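Local coordinates for zinc peptidase (Vibrio cholerae, PDB 2GU1), which hydrolyses the peptide cross-links between adjacent peptidoglycan strands as a zinc-dependent DD-endopeptidase, probably making room for new glycan during cell wall growth, at residues 172-176 against 177-181; 237-240 against 241-245. All coordinates share one frame; numbering follows the deposited sequence.

Contact 1 of 2, residues 172-176 against 177-181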
loop_
_atom_site.group_PDB
_atom_site.type_symbol
_atom_site.label_atom_id
_atom_site.label_comp_id
_atom_site.label_asym_id
_atom_site.label_seq_id
_atom_site.Cartn_x
_atom_site.Cartn_y
_atom_site.Cartn_z
ATOM N N PHE A 172 19.529 -2.974 19.616
ATOM C CA PHE A 172 20.188 -4.227 19.941
ATOM C C PHE A 172 21.304 -3.995 20.951
ATOM O O PHE A 172 22.145 -3.115 20.776
ATOM C CB PHE A 172 20.782 -4.883 18.684
ATOM C CG PHE A 172 19.764 -5.543 17.793
ATOM C CD1 PHE A 172 18.998 -4.797 16.904
ATOM C CD2 PHE A 172 19.571 -6.919 17.844
ATOM C CE1 PHE A 172 18.057 -5.416 16.074
ATOM C CE2 PHE A 172 18.632 -7.547 17.019
ATOM C CZ PHE A 172 17.873 -6.790 16.135
ATOM N N LYS A 173 21.293 -4.779 22.020
ATOM C CA LYS A 173 22.328 -4.683 23.038
ATOM C C LYS A 173 23.332 -5.761 22.636
ATOM O O LYS A 173 23.175 -6.930 22.982
ATOM C CB LYS A 173 21.744 -4.984 24.420
ATOM C CG LYS A 173 20.328 -4.438 24.654
ATOM C CD LYS A 173 20.166 -2.961 24.271
ATOM C CE LYS A 173 21.019 -2.034 25.133
ATOM N NZ LYS A 173 22.484 -2.230 24.920
ATOM N N LEU A 174 24.349 -5.362 21.880
ATOM C CA LEU A 174 25.366 -6.290 21.393
ATOM C C LEU A 174 26.692 -6.206 22.135
ATOM O O LEU A 174 27.097 -5.139 22.601
ATOM C CB LEU A 174 25.627 -6.041 19.904
ATOM C CG LEU A 174 24.709 -6.646 18.841
ATOM C CD1 LEU A 174 23.299 -6.804 19.364
ATOM C CD2 LEU A 174 24.750 -5.760 17.602
ATOM N N ALA A 175 27.368 -7.346 22.230
ATOM C CA ALA A 175 28.665 -7.399 22.883
ATOM C C ALA A 175 29.658 -6.718 21.944
ATOM O O ALA A 175 30.613 -6.082 22.385
ATOM C CB ALA A 175 29.069 -8.844 23.123
ATOM N N LYS A 176 29.398 -6.840 20.644
ATOM C CA LYS A 176 30.257 -6.259 19.616
ATOM C C LYS A 176 29.865 -4.827 19.246
ATOM O O LYS A 176 30.216 -4.344 18.167
ATOM C CB LYS A 176 30.229 -7.145 18.364
ATOM C CG LYS A 176 30.518 -8.615 18.658
ATOM C CD LYS A 176 30.437 -9.499 17.416
ATOM C CE LYS A 176 31.556 -9.198 16.432
ATOM N NZ LYS A 176 31.556 -10.153 15.285
ATOM N N GLY A 177 29.142 -4.153 20.142
ATOM C CA GLY A 177 28.721 -2.782 19.890
ATOM C C GLY A 177 27.215 -2.611 19.756
ATOM O O GLY A 177 26.586 -3.252 18.916
ATOM N N ASP A 178 26.634 -1.739 20.576
ATOM C CA ASP A 178 25.193 -1.495 20.546
ATOM C C ASP A 178 24.737 -0.741 19.302
ATOM O O ASP A 178 25.425 0.163 18.824
ATOM C CB ASP A 178 24.765 -0.714 21.790
ATOM C CG ASP A 178 24.949 -1.507 23.063
ATOM O OD1 ASP A 178 24.743 -0.939 24.156
ATOM O OD2 ASP A 178 25.293 -2.703 22.967
ATOM N N VAL A 179 23.569 -1.116 18.790
ATOM C CA VAL A 179 23.005 -0.477 17.607
ATOM C C VAL A 179 21.534 -0.135 17.838
ATOM O O VAL A 179 20.798 -0.913 18.441
ATOM C CB VAL A 179 23.093 -1.403 16.376
ATOM C CG1 VAL A 179 22.709 -0.634 15.127
ATOM C CG2 VAL A 179 24.492 -1.980 16.249
ATOM N N SER A 180 21.102 1.027 17.361
ATOM C CA SER A 180 19.707 1.423 17.523
ATOM C C SER A 180 19.243 2.322 16.380
ATOM O O SER A 180 20.011 3.139 15.865
ATOM C CB SER A 180 19.508 2.127 18.870
ATOM O OG SER A 180 20.231 3.342 18.927
ATOM N N ALA A 181 17.987 2.157 15.980
ATOM C CA ALA A 181 17.413 2.943 14.898
ATOM C C ALA A 181 16.019 3.408 15.303
ATOM O O ALA A 181 15.313 2.713 16.039
ATOM C CB ALA A 181 17.340 2.112 13.621
#
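Phe172 and Val179 face each other as an antiparallel hydrogen-bonded pair, and their main chains satisfy one another twice. Phe172 N donates to Val179 O at 2.7 Å, almost linearly. Val179 N returns a longer bond of 3.2 Å to Phe172 O, reached in the carbonyl plane. The CA of Asp178 adds a CA-H...O contact to that same Phe172 oxygen.

Past Lys173, whose backbone is hydrogen-bonded to Arg147, the chain turns, and the carboxylate of Asp178 takes over as an acceptor. Its two oxygens serve different donors. Lys173 NZ forms a salt bridge with Asp178 OD1 at 2.7 Å, coming down from above the carboxylate plane, 67° out of it; three successive bends in the lysine chain, at chi2, chi3 and chi4, curl the ammonium back to this position although CB sets out away from the partner residues. Asp178 OD2 takes a weak bond from the backbone Leu174 N at 3.0 Å. Each oxygen thus has a donor, though the backbone bond is the weak one.

At the tip, Gly177 N reaches back to Leu174 O in a weak bond of 3.3 Å. Gly177 has a positive phi, a region glycine enters easily. Leu174 CD2 meets Val179 CG2 at 4.0 Å, while the Phe172 ring packs edge-to-face on Phe111. A type I turn from Leu174 to Gly177 thus closes the beta hairpin of strands 160-173 and 179-183, within a five-stranded antiparallel sheet.

Contact 2 of 2, residues 237-240 against 241-245; sequences FATP and IGAPV
Thr239 and Ala243 meet through their beta carbons, Thr239 CB lying 3.9 Å from Ala243 CB, where the chain leaves strand 235-237 and doubles back toward strand 244-246. The approach to this point begins at Phe237, whose O accepts a bond from Thr239 N at 2.9 Å; this makes Ala238 the centre of an inverse gamma turn and kinks the backbone just past the strand. Phe237 itself packs on Phe314 and Ile213.

At Thr239 both CB and CG2 come near the methyl of Ala243. With chi1 at 52°, OG1 sits between the backbone N and the carbonyl carbon, which leaves CG2 beside the N and on the alanine's side. Thr239 also rests on Leu312 and Ala301.

Pro240 follows, and contributes both its ring and its carbonyl. Ring atom CD touches Ala243 CB at 3.7 Å, so the one methyl is met by threonine and proline alike. Pro240 O accepts the bond from Ala243 N, 3.1 Å long, with the donor 41° above the carbonyl plane. This closes a type II turn through Ile241 and Gly242. Gly242, with its positive phi of 100°, takes the third position, where a type II turn favours glycine.

Chemically, then, one backbone hydrogen bond closes the turn, while Thr239 and the ring of Pro240 pack against the Ala243 methyl, which also lies close to Pro240 O. Further backbone bonds from Gly242 and Ala243 to Ala301 tie the turn to a neighbouring loop, and no charged group of the two segments is involved.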
loop_
_atom_site.group_PDB
_atom_site.type_symbol
_atom_site.label_atom_id
_atom_site.label_comp_id
_atom_site.label_asym_id
_atom_site.label_seq_id
_atom_site.Cartn_x
_atom_site.Cartn_y
_atom_site.Cartn_z
ATOM N N PHE A 237 2.402 11.229 -16.500
ATOM C CA PHE A 237 3.575 11.601 -17.302
ATOM C C PHE A 237 3.301 11.292 -18.773
ATOM O O PHE A 237 2.663 10.281 -19.104
ATOM C CB PHE A 237 4.821 10.837 -16.828
ATOM C CG PHE A 237 5.303 11.249 -15.465
ATOM C CD1 PHE A 237 5.853 12.512 -15.258
ATOM C CD2 PHE A 237 5.179 10.387 -14.379
ATOM C CE1 PHE A 237 6.271 12.912 -13.988
ATOM C CE2 PHE A 237 5.593 10.771 -13.105
ATOM C CZ PHE A 237 6.140 12.037 -12.906
ATOM N N ALA A 238 3.772 12.175 -19.652
ATOM C CA ALA A 238 3.557 12.039 -21.087
ATOM C C ALA A 238 4.476 11.008 -21.724
ATOM O O ALA A 238 5.438 11.356 -22.414
ATOM C CB ALA A 238 3.745 13.392 -21.765
ATOM N N THR A 239 4.175 9.737 -21.500
ATOM C CA THR A 239 4.981 8.653 -22.051
ATOM C C THR A 239 4.359 7.995 -23.267
ATOM O O THR A 239 3.145 7.810 -23.337
ATOM C CB THR A 239 5.186 7.524 -21.027
ATOM O OG1 THR A 239 3.911 7.129 -20.502
ATOM C CG2 THR A 239 6.087 7.968 -19.906
ATOM N N PRO A 240 5.189 7.644 -24.257
ATOM C CA PRO A 240 4.666 6.981 -25.449
ATOM C C PRO A 240 4.460 5.538 -24.985
ATOM O O PRO A 240 5.084 5.120 -24.013
ATOM C CB PRO A 240 5.830 7.059 -26.437
ATOM C CG PRO A 240 6.640 8.231 -25.954
ATOM C CD PRO A 240 6.584 8.066 -24.461
ATOM N N ILE A 241 3.585 4.789 -25.645
ATOM C CA ILE A 241 3.399 3.398 -25.270
ATOM C C ILE A 241 4.767 2.761 -25.518
ATOM O O ILE A 241 5.376 3.006 -26.564
ATOM C CB ILE A 241 2.356 2.711 -26.182
ATOM C CG1 ILE A 241 0.998 3.390 -26.008
ATOM C CG2 ILE A 241 2.274 1.229 -25.858
ATOM C CD1 ILE A 241 -0.108 2.857 -26.927
ATOM N N GLY A 242 5.261 1.980 -24.561
ATOM C CA GLY A 242 6.553 1.330 -24.733
ATOM C C GLY A 242 7.714 2.014 -24.028
ATOM O O GLY A 242 8.815 1.458 -23.958
ATOM N N ALA A 243 7.490 3.215 -23.508
ATOM C CA ALA A 243 8.550 3.926 -22.804
ATOM C C ALA A 243 8.881 3.184 -21.519
ATOM O O ALA A 243 7.986 2.667 -20.849
ATOM C CB ALA A 243 8.112 5.346 -22.477
ATOM N N PRO A 244 10.172 3.116 -21.160
ATOM C CA PRO A 244 10.562 2.420 -19.933
ATOM C C PRO A 244 10.065 3.126 -18.676
ATOM O O PRO A 244 10.057 4.361 -18.595
ATOM C CB PRO A 244 12.089 2.392 -20.018
ATOM C CG PRO A 244 12.396 3.673 -20.747
ATOM C CD PRO A 244 11.357 3.642 -21.862
ATOM N N VAL A 245 9.648 2.323 -17.701
ATOM C CA VAL A 245 9.140 2.819 -16.424
ATOM C C VAL A 245 10.077 2.236 -15.378
ATOM O O VAL A 245 10.387 1.047 -15.427
ATOM C CB VAL A 245 7.695 2.310 -16.169
ATOM C CG1 VAL A 245 7.213 2.733 -14.792
ATOM C CG2 VAL A 245 6.768 2.849 -17.241
#

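Both contacts are tight turns with a hydrogen bond from the fourth residue to the first, weak in contact 1, and each has a glycine with positive phi, fourth in the turn of contact 1 but third in that of contact 2. The centres of contacts 1 and 2 lie about 46 Å apart. Their nearest atoms are about 30 Å apart. Contact 1 belongs to the Csd3 second-domain range and lies away from the zinc site. Contact 2 falls in the peptidase M23 range, directly after the zinc ligand Asp236: the side chain of Thr239 is about 8 Å from that of Asp236, about 9 Å from that of His313 and about 11 Å from the zinc ion.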